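Local coordinates for protein lipase (Pelosinus fermentans, PDB 5AH0) that hydrolyses ester bonds, including those of the synthetic polyester poly(butylene adipate-co-terephthalate), and probably acts on lipids as a zinc-containing lipase, at residues T30-E35 against S371-L376; H74-Q79 against T231-N236; Y297-N300 against I306-N309; P94-L99 against K150-S155. One frame throughout, in Å; residues are numbered along the deposited sequence.

The four contacts illustrate how the chemistry of a contact follows its place in an alpha/beta-hydrolase fold. Contact 1 is a buried meeting of two tyrosines between helices. Contact 4, its nearest atoms about 7 Å from those of contact 1, is partly buried and sets Trp-96, in the interior, against the partly exposed Trp-152 at the start of strand 153-159, whose later residues touch the second helix of contact 1. Contact 2 lies across the chain's centre from contact 1 and is partly buried; a zinc ion joins its two sides. Helix 54-66 borders both contact 2, through its first turn, and contact 4, through its last. Contact 3 is the most peripheral, a partly exposed pairing of two loop arms held by backbone hydrogen bonds and an arginine.

Contact 1 (T30-E35 against S371-L376); sequences TDYEQE and SWYKGL
The phenol oxygen of Tyr-32 is hydrogen-bonded to Leu-368 O, just ahead of the helix that carries Tyr-373, and Tyr-373 OH is in turn hydrogen-bonded to Ala-360 O. Both polar ends are engaged outside the pair, and the two rings meet through carbon. The side chains cross at about a right angle, and one flank of each does the touching: Tyr-32 CE2 lies 3.6 Å from Tyr-373 CD2, and Tyr-32 CD2 lies 3.7 Å from the same atom. The planes are 45° apart and the centroids 5.4 Å, an oblique aromatic pair. In both residues CG is anti to the carbonyl carbon (chi1 -76° in Tyr-32, -84° in Tyr-373), which carries each ring off its helix into the space between the two. One face of the Tyr-373 ring is covered by Trp-372 CE3 from its own helix. A leucine in place of Tyr-32 would probably leave Leu-368 O without its phenol partner and the CD2 flank of Tyr-373 less well packed. The pair thus joins the first turn of helix 32-38 to helix 370-380 near the C-terminus, with Tyr-373 also touching Ile-159 of the central parallel strand 153-159.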
loop_
_atom_site.group_PDB
_atom_site.type_symbol
_atom_site.label_atom_id
_atom_site.label_comp_id
_atom_site.label_asym_id
_atom_site.label_seq_id
_atom_site.Cartn_x
_atom_site.Cartn_y
_atom_site.Cartn_z
ATOM N N THR A 30 -2.674 -10.044 -16.847
ATOM C CA THR A 30 -3.348 -8.957 -17.563
ATOM C C THR A 30 -2.812 -7.586 -17.098
ATOM O O THR A 30 -2.637 -7.346 -15.905
ATOM C CB THR A 30 -4.875 -9.028 -17.356
ATOM O OG1 THR A 30 -5.334 -10.348 -17.674
ATOM C CG2 THR A 30 -5.602 -8.021 -18.238
ATOM N N ASP A 31 -2.560 -6.674 -18.022
ATOM C CA ASP A 31 -2.070 -5.362 -17.610
ATOM C C ASP A 31 -3.240 -4.414 -17.369
ATOM O O ASP A 31 -3.618 -3.669 -18.269
ATOM C CB ASP A 31 -1.129 -4.768 -18.660
ATOM C CG ASP A 31 -0.328 -3.594 -18.117
ATOM O OD1 ASP A 31 -0.705 -3.048 -17.049
ATOM O OD2 ASP A 31 0.668 -3.207 -18.760
ATOM N N TYR A 32 -3.802 -4.435 -16.158
ATOM C CA TYR A 32 -5.013 -3.666 -15.850
ATOM C C TYR A 32 -4.825 -2.185 -16.109
ATOM O O TYR A 32 -5.719 -1.522 -16.643
ATOM C CB TYR A 32 -5.457 -3.875 -14.398
ATOM C CG TYR A 32 -6.147 -5.208 -14.097
ATOM C CD1 TYR A 32 -6.377 -6.162 -15.097
ATOM C CD2 TYR A 32 -6.568 -5.509 -12.796
ATOM C CE1 TYR A 32 -6.997 -7.399 -14.794
ATOM C CE2 TYR A 32 -7.182 -6.722 -12.489
ATOM C CZ TYR A 32 -7.396 -7.665 -13.491
ATOM O OH TYR A 32 -8.009 -8.856 -13.158
ATOM N N GLU A 33 -3.668 -1.661 -15.728
ATOM C CA GLU A 33 -3.393 -0.249 -15.942
ATOM C C GLU A 33 -3.561 0.129 -17.414
ATOM O O GLU A 33 -4.248 1.096 -17.735
ATOM C CB GLU A 33 -1.985 0.117 -15.478
ATOM C CG GLU A 33 -1.710 1.606 -15.515
ATOM C CD GLU A 33 -0.353 1.932 -16.110
ATOM O OE1 GLU A 33 0.645 1.945 -15.353
ATOM O OE2 GLU A 33 -0.286 2.180 -17.339
ATOM N N GLN A 34 -2.915 -0.613 -18.307
ATOM C CA GLN A 34 -2.989 -0.298 -19.736
ATOM C C GLN A 34 -4.382 -0.532 -20.318
ATOM O O GLN A 34 -4.829 0.227 -21.183
ATOM C CB GLN A 34 -1.953 -1.107 -20.523
ATOM C CG GLN A 34 -0.533 -0.545 -20.426
ATOM C CD GLN A 34 0.433 -1.224 -21.386
ATOM O OE1 GLN A 34 0.055 -2.142 -22.122
ATOM N NE2 GLN A 34 1.687 -0.777 -21.383
ATOM N N GLU A 35 -5.063 -1.580 -19.853
ATOM C CA GLU A 35 -6.410 -1.854 -20.339
ATOM C C GLU A 35 -7.361 -0.745 -19.919
ATOM O O GLU A 35 -8.132 -0.243 -20.736
ATOM C CB GLU A 35 -6.926 -3.202 -19.832
ATOM C CG GLU A 35 -6.070 -4.399 -20.199
ATOM C CD GLU A 35 -5.875 -4.522 -21.680
ATOM O OE1 GLU A 35 -6.764 -4.068 -22.425
ATOM O OE2 GLU A 35 -4.832 -5.061 -22.105
ATOM N N SER A 371 -12.795 -6.176 -15.698
ATOM C CA SER A 371 -14.116 -5.588 -15.760
ATOM C C SER A 371 -14.498 -5.006 -14.398
ATOM O O SER A 371 -15.130 -3.955 -14.332
ATOM C CB SER A 371 -15.121 -6.636 -16.223
ATOM O OG SER A 371 -16.435 -6.133 -16.208
ATOM N N TRP A 372 -14.105 -5.663 -13.308
ATOM C CA TRP A 372 -14.390 -5.115 -11.975
ATOM C C TRP A 372 -13.710 -3.756 -11.758
ATOM O O TRP A 372 -14.329 -2.812 -11.262
ATOM C CB TRP A 372 -13.946 -6.078 -10.890
ATOM C CG TRP A 372 -14.356 -5.679 -9.483
ATOM C CD1 TRP A 372 -15.485 -6.069 -8.822
ATOM C CD2 TRP A 372 -13.640 -4.829 -8.573
ATOM N NE1 TRP A 372 -15.512 -5.527 -7.561
ATOM C CE2 TRP A 372 -14.397 -4.756 -7.385
ATOM C CE3 TRP A 372 -12.442 -4.114 -8.654
ATOM C CZ2 TRP A 372 -13.991 -4.001 -6.283
ATOM C CZ3 TRP A 372 -12.038 -3.368 -7.557
ATOM C CH2 TRP A 372 -12.813 -3.311 -6.389
ATOM N N TYR A 373 -12.439 -3.667 -12.135
ATOM C CA TYR A 373 -11.691 -2.417 -12.021
ATOM C C TYR A 373 -12.207 -1.350 -12.985
ATOM O O TYR A 373 -12.176 -0.161 -12.668
ATOM C CB TYR A 373 -10.192 -2.666 -12.237
ATOM C CG TYR A 373 -9.527 -3.126 -10.960
ATOM C CD1 TYR A 373 -9.097 -2.201 -10.018
ATOM C CD2 TYR A 373 -9.368 -4.486 -10.669
ATOM C CE1 TYR A 373 -8.505 -2.599 -8.829
ATOM C CE2 TYR A 373 -8.770 -4.894 -9.474
ATOM C CZ TYR A 373 -8.342 -3.938 -8.562
ATOM O OH TYR A 373 -7.748 -4.307 -7.378
ATOM N N LYS A 374 -12.690 -1.769 -14.152
ATOM C CA LYS A 374 -13.345 -0.834 -15.066
ATOM C C LYS A 374 -14.569 -0.227 -14.369
ATOM O O LYS A 374 -14.794 0.983 -14.423
ATOM C CB LYS A 374 -13.734 -1.534 -16.367
ATOM C CG LYS A 374 -14.420 -0.672 -17.396
ATOM C CD LYS A 374 -14.464 -1.433 -18.713
ATOM C CE LYS A 374 -15.131 -0.641 -19.830
ATOM N NZ LYS A 374 -16.561 -0.394 -19.542
ATOM N N GLY A 375 -15.340 -1.076 -13.696
ATOM C CA GLY A 375 -16.489 -0.628 -12.937
ATOM C C GLY A 375 -16.113 0.391 -11.884
ATOM O O GLY A 375 -16.802 1.394 -11.704
ATOM N N LEU A 376 -15.008 0.143 -11.190
ATOM C CA LEU A 376 -14.531 1.081 -10.181
ATOM C C LEU A 376 -14.167 2.420 -10.809
ATOM O O LEU A 376 -14.604 3.465 -10.323
ATOM C CB LEU A 376 -13.329 0.503 -9.425
ATOM C CG LEU A 376 -12.614 1.471 -8.463
ATOM C CD1 LEU A 376 -13.596 2.141 -7.483
ATOM C CD2 LEU A 376 -11.470 0.768 -7.692
#

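Contact 2 (H74-Q79 against T231-N236); sequences HAHSTQ and TNDLAN. With ZN (zinc ion), chain C.
A zinc site joins these two segments, with His-76 and Asp-233 supplying two of its four protein ligands; Asp-56 and His-82 complete the set. The zinc ion is held by His-76 NE2 at 2.1 Å and by Asp-233 OD2 at 2.0 Å. The two side chains run toward each other from opposite directions and meet at the metal at an angle near tetrahedral, with the imidazole and carboxylate planes 62° apart. Only one carboxylate oxygen of Asp-233 binds: OD1 stays 2.9 Å from the zinc ion and lies instead at the edge of the His-76 ring, 3.2 Å from CE1. Two aspartates and two histidines round a zinc ion also occur in the thermophilic Bacillus-type lipases of the alpha/beta-hydrolase fold, and the site here is consistent with that family. His-76 projects from helix 74-80 with CG anti to the backbone N (chi1 174°), so that its ring reaches across to the metal, and Trp-55 stacks on the ring. At the start of the same helix, Glu-134 accepts hydrogen bonds from the backbone N atoms of Ala-75 and His-76. On the other side the loop is shaped by an ST turn, in which Asp-233 N donates to Thr-231 OG1 at 2.9 Å.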
loop_
_atom_site.group_PDB
_atom_site.type_symbol
_atom_site.label_atom_id
_atom_site.label_comp_id
_atom_site.label_asym_id
_atom_site.label_seq_id
_atom_site.Cartn_x
_atom_site.Cartn_y
_atom_site.Cartn_z
ATOM N N HIS A 74 14.065 16.771 6.280
ATOM C CA HIS A 74 15.252 17.111 7.052
ATOM C C HIS A 74 15.196 16.527 8.470
ATOM O O HIS A 74 16.125 15.838 8.908
ATOM C CB HIS A 74 15.430 18.629 7.112
ATOM C CG HIS A 74 16.703 19.055 7.769
ATOM N ND1 HIS A 74 17.939 18.604 7.356
ATOM C CD2 HIS A 74 16.937 19.889 8.811
ATOM C CE1 HIS A 74 18.877 19.141 8.116
ATOM N NE2 HIS A 74 18.295 19.926 9.005
ATOM N N ALA A 75 14.104 16.800 9.178
ATOM C CA ALA A 75 13.919 16.303 10.541
ATOM C C ALA A 75 13.755 14.774 10.596
ATOM O O ALA A 75 14.499 14.086 11.304
ATOM C CB ALA A 75 12.721 16.988 11.185
ATOM N N HIS A 76 12.779 14.251 9.850
ATOM C CA HIS A 76 12.486 12.818 9.866
ATOM C C HIS A 76 13.720 11.965 9.608
ATOM O O HIS A 76 13.995 11.032 10.363
ATOM C CB HIS A 76 11.415 12.465 8.831
ATOM C CG HIS A 76 11.170 10.991 8.709
ATOM N ND1 HIS A 76 10.226 10.328 9.461
ATOM C CD2 HIS A 76 11.778 10.047 7.948
ATOM C CE1 HIS A 76 10.251 9.041 9.160
ATOM N NE2 HIS A 76 11.185 8.846 8.248
ATOM N N SER A 77 14.456 12.291 8.547
ATOM C CA SER A 77 15.636 11.524 8.152
ATOM C C SER A 77 16.621 11.388 9.292
ATOM O O SER A 77 17.068 10.284 9.607
ATOM C CB SER A 77 16.350 12.180 6.974
ATOM O OG SER A 77 15.436 12.650 6.008
ATOM N N THR A 78 16.963 12.526 9.890
ATOM C CA THR A 78 17.940 12.580 10.967
ATOM C C THR A 78 17.483 11.789 12.181
ATOM O O THR A 78 18.251 11.012 12.746
ATOM C CB THR A 78 18.227 14.029 11.403
ATOM O OG1 THR A 78 18.479 14.840 10.249
ATOM C CG2 THR A 78 19.437 14.072 12.324
ATOM N N GLN A 79 16.235 12.000 12.588
ATOM C CA GLN A 79 15.688 11.317 13.756
ATOM C C GLN A 79 15.677 9.795 13.590
ATOM O O GLN A 79 15.860 9.053 14.554
ATOM C CB GLN A 79 14.272 11.816 14.042
ATOM C CG GLN A 79 13.533 10.996 15.082
ATOM C CD GLN A 79 12.107 11.452 15.278
ATOM O OE1 GLN A 79 11.165 10.668 15.124
ATOM N NE2 GLN A 79 11.936 12.729 15.628
ATOM N N THR A 231 14.656 0.249 14.651
ATOM C CA THR A 231 13.853 1.395 14.250
ATOM C C THR A 231 12.359 1.085 14.259
ATOM O O THR A 231 11.951 -0.075 14.306
ATOM C CB THR A 231 14.243 1.890 12.854
ATOM O OG1 THR A 231 13.436 3.020 12.517
ATOM C CG2 THR A 231 14.002 0.816 11.834
ATOM N N ASN A 232 11.547 2.133 14.236
ATOM C CA ASN A 232 10.107 1.973 14.080
ATOM C C ASN A 232 9.680 2.577 12.748
ATOM O O ASN A 232 8.530 2.959 12.572
ATOM C CB ASN A 232 9.345 2.627 15.238
ATOM C CG ASN A 232 9.491 4.143 15.252
ATOM O OD1 ASN A 232 10.461 4.692 14.730
ATOM N ND2 ASN A 232 8.516 4.825 15.844
ATOM N N ASP A 233 10.630 2.667 11.821
ATOM C CA ASP A 233 10.424 3.347 10.545
ATOM C C ASP A 233 10.407 2.384 9.373
ATOM O O ASP A 233 10.833 2.726 8.270
ATOM C CB ASP A 233 11.518 4.403 10.332
ATOM C CG ASP A 233 11.191 5.379 9.204
ATOM O OD1 ASP A 233 10.020 5.816 9.110
ATOM O OD2 ASP A 233 12.109 5.707 8.414
ATOM N N LEU A 234 9.899 1.181 9.601
ATOM C CA LEU A 234 9.748 0.226 8.514
ATOM C C LEU A 234 8.328 -0.341 8.499
ATOM O O LEU A 234 7.547 -0.098 9.432
ATOM C CB LEU A 234 10.790 -0.878 8.641
ATOM C CG LEU A 234 12.209 -0.403 8.330
ATOM C CD1 LEU A 234 13.231 -1.401 8.822
ATOM C CD2 LEU A 234 12.378 -0.177 6.845
ATOM N N ALA A 235 7.991 -1.079 7.441
ATOM C CA ALA A 235 6.639 -1.622 7.285
ATOM C C ALA A 235 6.217 -2.468 8.484
ATOM O O ALA A 235 5.069 -2.401 8.915
ATOM C CB ALA A 235 6.533 -2.442 6.008
ATOM N N ASN A 236 7.159 -3.224 9.046
ATOM C CA ASN A 236 6.844 -4.155 10.124
ATOM C C ASN A 236 6.301 -3.449 11.376
ATOM O O ASN A 236 5.516 -4.023 12.128
ATOM C CB ASN A 236 8.074 -5.003 10.462
ATOM C CG ASN A 236 9.198 -4.181 11.058
ATOM O OD1 ASN A 236 9.350 -3.003 10.738
ATOM N ND2 ASN A 236 9.998 -4.800 11.922
HETATM ZN ZN ZN C . 11.706 7.163 7.133
#

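Contact 3 (Y297-N300 against I306-N309); sequences YTRN and IIDN
This is a single antiparallel beta bridge closing a hairpin-like excursion of the alpha/beta-hydrolase chain, in the long loop between helix 288-294 and strand 334-336, the centre of the contact lying about 25 Å from the centre of the chain. Arg-299 and Ile-307 form a hydrogen-bonded pair. Arg-299 N donates to Ile-307 O at 2.9 Å (164° at the hydrogen), and Ile-307 N returns a bond to Arg-299 O at 2.8 Å (167°), both nearly straight. The pairing does not continue as a regular strand, and side chains supply the rest of the joint. Ile-307 is its hydrophobic middle: its CG2 branch sits 3.4 Å from Tyr-297 O, while CD1 at the end of its other branch meets the edge of the Tyr-297 ring, 3.7 Å from CE2. Towards the turn, Asn-300 OD1 comes within 3.3 Å of Ile-306 CG1, a van der Waals contact of an amide oxygen with an aliphatic carbon, between exposed residues. Helix 167-170 packs beside the pair, where Thr-167 and Asp-170 touch both Tyr-297 and Ile-307. The Arg-299 chain is extended as far as CG and CD, then bends at chi3 (70°), which lays the guanidinium beside Ile-307. Several groups hold it there: NH1 donates to Tyr-297 OH at 3.1 Å, slightly tilted from the guanidinium plane, and forms a salt bridge with Asp-170, while NH2 donates to Val-305 O. Those bonds probably fix the rotation of the group, and one of its faces rests on the isoleucine, with Ile-307 CD1 3.2 Å from Arg-299 NH2.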
loop_
_atom_site.group_PDB
_atom_site.type_symbol
_atom_site.label_atom_id
_atom_site.label_comp_id
_atom_site.label_asym_id
_atom_site.label_seq_id
_atom_site.Cartn_x
_atom_site.Cartn_y
_atom_site.Cartn_z
ATOM N N TYR A 297 -4.535 -16.514 15.881
ATOM C CA TYR A 297 -3.772 -15.646 16.760
ATOM C C TYR A 297 -4.677 -14.755 17.601
ATOM O O TYR A 297 -5.427 -13.950 17.072
ATOM C CB TYR A 297 -2.798 -14.790 15.951
ATOM C CG TYR A 297 -1.998 -13.842 16.804
ATOM C CD1 TYR A 297 -0.826 -14.253 17.421
ATOM C CD2 TYR A 297 -2.409 -12.528 16.984
ATOM C CE1 TYR A 297 -0.087 -13.391 18.208
ATOM C CE2 TYR A 297 -1.678 -11.647 17.770
ATOM C CZ TYR A 297 -0.514 -12.087 18.381
ATOM O OH TYR A 297 0.222 -11.223 19.165
ATOM N N THR A 298 -4.609 -14.914 18.921
ATOM C CA THR A 298 -5.315 -14.013 19.831
ATOM C C THR A 298 -4.342 -13.421 20.850
ATOM O O THR A 298 -3.246 -13.934 21.050
ATOM C CB THR A 298 -6.480 -14.716 20.562
ATOM O OG1 THR A 298 -5.984 -15.825 21.320
ATOM C CG2 THR A 298 -7.515 -15.211 19.559
ATOM N N ARG A 299 -4.737 -12.324 21.479
ATOM C CA ARG A 299 -3.866 -11.684 22.453
ATOM C C ARG A 299 -4.637 -10.767 23.377
ATOM O O ARG A 299 -5.403 -9.912 22.927
ATOM C CB ARG A 299 -2.772 -10.889 21.748
ATOM C CG ARG A 299 -1.743 -10.321 22.673
ATOM C CD ARG A 299 -0.834 -9.407 21.918
ATOM N NE ARG A 299 -1.525 -8.196 21.511
ATOM C CZ ARG A 299 -1.443 -7.659 20.297
ATOM N NH1 ARG A 299 -0.708 -8.246 19.358
ATOM N NH2 ARG A 299 -2.101 -6.541 20.021
ATOM N N ASN A 300 -4.404 -10.936 24.673
ATOM C CA ASN A 300 -5.088 -10.158 25.689
ATOM C C ASN A 300 -4.061 -9.546 26.623
ATOM O O ASN A 300 -3.943 -9.958 27.775
ATOM C CB ASN A 300 -6.065 -11.029 26.477
ATOM C CG ASN A 300 -7.069 -10.215 27.260
ATOM O OD1 ASN A 300 -7.397 -9.091 26.882
ATOM N ND2 ASN A 300 -7.542 -10.765 28.376
ATOM N N ILE A 306 -6.362 -5.295 21.941
ATOM C CA ILE A 306 -6.817 -6.624 22.344
ATOM C C ILE A 306 -7.307 -7.375 21.111
ATOM O O ILE A 306 -8.119 -6.860 20.339
ATOM C CB ILE A 306 -7.933 -6.580 23.420
ATOM C CG1 ILE A 306 -7.341 -6.502 24.835
ATOM C CG2 ILE A 306 -8.784 -7.839 23.355
ATOM C CD1 ILE A 306 -6.563 -5.240 25.155
ATOM N N ILE A 307 -6.781 -8.580 20.920
ATOM C CA ILE A 307 -7.059 -9.361 19.727
ATOM C C ILE A 307 -7.863 -10.618 20.040
ATOM O O ILE A 307 -7.354 -11.601 20.584
ATOM C CB ILE A 307 -5.755 -9.704 19.018
ATOM C CG1 ILE A 307 -5.145 -8.401 18.509
ATOM C CG2 ILE A 307 -5.996 -10.690 17.867
ATOM C CD1 ILE A 307 -3.725 -8.528 18.144
ATOM N N ASP A 308 -9.134 -10.559 19.662
ATOM C CA ASP A 308 -10.133 -11.549 20.021
ATOM C C ASP A 308 -10.693 -12.229 18.787
ATOM O O ASP A 308 -10.218 -11.999 17.678
ATOM C CB ASP A 308 -11.265 -10.872 20.779
ATOM C CG ASP A 308 -12.036 -9.912 19.899
ATOM O OD1 ASP A 308 -11.554 -8.776 19.703
ATOM O OD2 ASP A 308 -13.112 -10.294 19.386
ATOM N N ASN A 309 -11.742 -13.022 18.982
ATOM C CA ASN A 309 -12.322 -13.808 17.905
ATOM C C ASN A 309 -12.760 -12.992 16.694
ATOM O O ASN A 309 -12.720 -13.482 15.569
ATOM C CB ASN A 309 -13.495 -14.620 18.438
ATOM C CG ASN A 309 -13.043 -15.753 19.331
ATOM O OD1 ASN A 309 -11.977 -16.323 19.125
ATOM N ND2 ASN A 309 -13.847 -16.085 20.329
#

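Contact 4 (P94-L99 against K150-S155); sequences PEWGNL and KSWVHS
Trp-152 turns an edge of its indole toward one face of Trp-96, and the two side chains cross at about a right angle. The six-membered rings are 4.9 Å apart at their centroids with planes at 70°, an edge-to-face pair, and Trp-152 CE3 stands over the centre of the Trp-96 ring system, 3.6 Å from Trp-96 CD2. The edge of Trp-96 is used as well: NE1 donates to Trp-152 O at 2.9 Å with an angle of 159° at the hydrogen, approaching from above the carbonyl plane and not on a lone pair. This reach depends on Trp-96 CG standing anti to the backbone N (chi1 -177°). Trp-152 in turn offers a face to the backbone of the type II turn from Glu-95 to Asn-98. Gly-97 CA sits 3.4 Å from the centroid of its five-membered ring in a CH-pi contact, and a side chain on that glycine would run into Trp-152 CE2. Lys-150 CB lies against the opposite face of the same indole. A phenylalanine replacing Trp-96 would probably leave Trp-152 O without its indole donor and give CE3 a smaller face to rest on. Ile-65, Ile-108 and Leu-127 also touch Trp-96, so the contact combines a largely apolar setting with one directed polar link, which satisfies the buried N-H and ties the turn to the residue just ahead of strand 153-159.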
loop_
_atom_site.group_PDB
_atom_site.type_symbol
_atom_site.label_atom_id
_atom_site.label_comp_id
_atom_site.label_asym_id
_atom_site.label_seq_id
_atom_site.Cartn_x
_atom_site.Cartn_y
_atom_site.Cartn_z
ATOM N N PRO A 94 3.257 15.127 -14.199
ATOM C CA PRO A 94 3.910 16.389 -13.813
ATOM C C PRO A 94 2.953 17.555 -13.545
ATOM O O PRO A 94 3.270 18.414 -12.728
ATOM C CB PRO A 94 4.801 16.699 -15.017
ATOM C CG PRO A 94 5.097 15.358 -15.604
ATOM C CD PRO A 94 3.842 14.560 -15.426
ATOM N N GLU A 95 1.800 17.579 -14.202
ATOM C CA GLU A 95 0.877 18.698 -14.056
ATOM C C GLU A 95 -0.079 18.511 -12.890
ATOM O O GLU A 95 -1.035 19.273 -12.748
ATOM C CB GLU A 95 0.073 18.897 -15.336
ATOM C CG GLU A 95 0.875 18.694 -16.609
ATOM C CD GLU A 95 0.983 17.224 -16.975
ATOM O OE1 GLU A 95 0.032 16.473 -16.670
ATOM O OE2 GLU A 95 2.017 16.828 -17.559
ATOM N N TRP A 96 0.191 17.503 -12.063
ATOM C CA TRP A 96 -0.628 17.205 -10.895
ATOM C C TRP A 96 -0.738 18.451 -10.019
ATOM O O TRP A 96 0.274 19.077 -9.702
ATOM C CB TRP A 96 -0.011 16.043 -10.110
ATOM C CG TRP A 96 -0.783 15.581 -8.905
ATOM C CD1 TRP A 96 -2.139 15.553 -8.754
ATOM C CD2 TRP A 96 -0.234 15.089 -7.676
ATOM N NE1 TRP A 96 -2.469 15.065 -7.512
ATOM C CE2 TRP A 96 -1.317 14.776 -6.830
ATOM C CE3 TRP A 96 1.068 14.883 -7.210
ATOM C CZ2 TRP A 96 -1.135 14.266 -5.542
ATOM C CZ3 TRP A 96 1.245 14.380 -5.933
ATOM C CH2 TRP A 96 0.151 14.076 -5.114
ATOM N N GLY A 97 -1.960 18.824 -9.652
ATOM C CA GLY A 97 -2.165 19.951 -8.760
ATOM C C GLY A 97 -2.181 21.331 -9.412
ATOM O O GLY A 97 -2.552 22.320 -8.774
ATOM N N ASN A 98 -1.763 21.411 -10.673
ATOM C CA ASN A 98 -1.814 22.672 -11.414
ATOM C C ASN A 98 -3.237 23.116 -11.684
ATOM O O ASN A 98 -4.206 22.439 -11.316
ATOM C CB ASN A 98 -1.079 22.562 -12.752
ATOM C CG ASN A 98 0.400 22.329 -12.588
ATOM O OD1 ASN A 98 0.927 22.369 -11.479
ATOM N ND2 ASN A 98 1.080 22.056 -13.696
ATOM N N LEU A 99 -3.351 24.255 -12.350
ATOM C CA LEU A 99 -4.644 24.759 -12.770
ATOM C C LEU A 99 -4.692 24.756 -14.292
ATOM O O LEU A 99 -3.677 24.971 -14.958
ATOM C CB LEU A 99 -4.896 26.166 -12.224
ATOM C CG LEU A 99 -5.090 26.284 -10.712
ATOM C CD1 LEU A 99 -4.714 27.681 -10.242
ATOM C CD2 LEU A 99 -6.517 25.943 -10.306
ATOM N N LYS A 150 -2.480 21.846 -0.096
ATOM C CA LYS A 150 -2.633 21.234 -1.408
ATOM C C LYS A 150 -3.782 20.243 -1.440
ATOM O O LYS A 150 -3.698 19.161 -0.877
ATOM C CB LYS A 150 -1.340 20.540 -1.829
ATOM C CG LYS A 150 -0.096 21.352 -1.586
ATOM C CD LYS A 150 1.115 20.745 -2.272
ATOM C CE LYS A 150 2.390 21.499 -1.893
ATOM N NZ LYS A 150 2.791 21.272 -0.467
ATOM N N SER A 151 -4.855 20.609 -2.121
ATOM C CA SER A 151 -5.972 19.699 -2.281
ATOM C C SER A 151 -5.924 19.095 -3.687
ATOM O O SER A 151 -6.566 19.589 -4.614
ATOM C CB SER A 151 -7.296 20.417 -2.021
ATOM O OG SER A 151 -8.389 19.527 -2.158
ATOM N N TRP A 152 -5.126 18.037 -3.833
ATOM C CA TRP A 152 -4.804 17.446 -5.135
ATOM C C TRP A 152 -5.419 16.060 -5.373
ATOM O O TRP A 152 -5.171 15.417 -6.398
ATOM C CB TRP A 152 -3.284 17.357 -5.281
ATOM C CG TRP A 152 -2.585 18.688 -5.325
ATOM C CD1 TRP A 152 -3.156 19.932 -5.224
ATOM C CD2 TRP A 152 -1.179 18.908 -5.482
ATOM N NE1 TRP A 152 -2.189 20.906 -5.319
ATOM C CE2 TRP A 152 -0.968 20.305 -5.478
ATOM C CE3 TRP A 152 -0.076 18.059 -5.634
ATOM C CZ2 TRP A 152 0.296 20.867 -5.615
ATOM C CZ3 TRP A 152 1.181 18.622 -5.770
ATOM C CH2 TRP A 152 1.356 20.012 -5.758
ATOM N N VAL A 153 -6.198 15.592 -4.408
ATOM C CA VAL A 153 -6.738 14.245 -4.459
ATOM C C VAL A 153 -8.247 14.322 -4.320
ATOM O O VAL A 153 -8.757 15.008 -3.432
ATOM C CB VAL A 153 -6.144 13.353 -3.352
ATOM C CG1 VAL A 153 -6.843 11.986 -3.309
ATOM C CG2 VAL A 153 -4.646 13.200 -3.555
ATOM N N HIS A 154 -8.968 13.646 -5.208
ATOM C CA HIS A 154 -10.416 13.746 -5.196
ATOM C C HIS A 154 -11.032 12.595 -4.408
ATOM O O HIS A 154 -12.008 12.771 -3.676
ATOM C CB HIS A 154 -10.973 13.783 -6.616
ATOM C CG HIS A 154 -12.356 14.346 -6.693
ATOM N ND1 HIS A 154 -13.475 13.560 -6.864
ATOM C CD2 HIS A 154 -12.802 15.620 -6.593
ATOM C CE1 HIS A 154 -14.551 14.328 -6.879
ATOM N NE2 HIS A 154 -14.169 15.583 -6.719
ATOM N N SER A 155 -10.471 11.406 -4.576
ATOM C CA SER A 155 -10.972 10.241 -3.872
ATOM C C SER A 155 -9.867 9.293 -3.486
ATOM O O SER A 155 -8.805 9.258 -4.106
ATOM C CB SER A 155 -11.985 9.488 -4.727
ATOM O OG SER A 155 -11.376 9.044 -5.928
#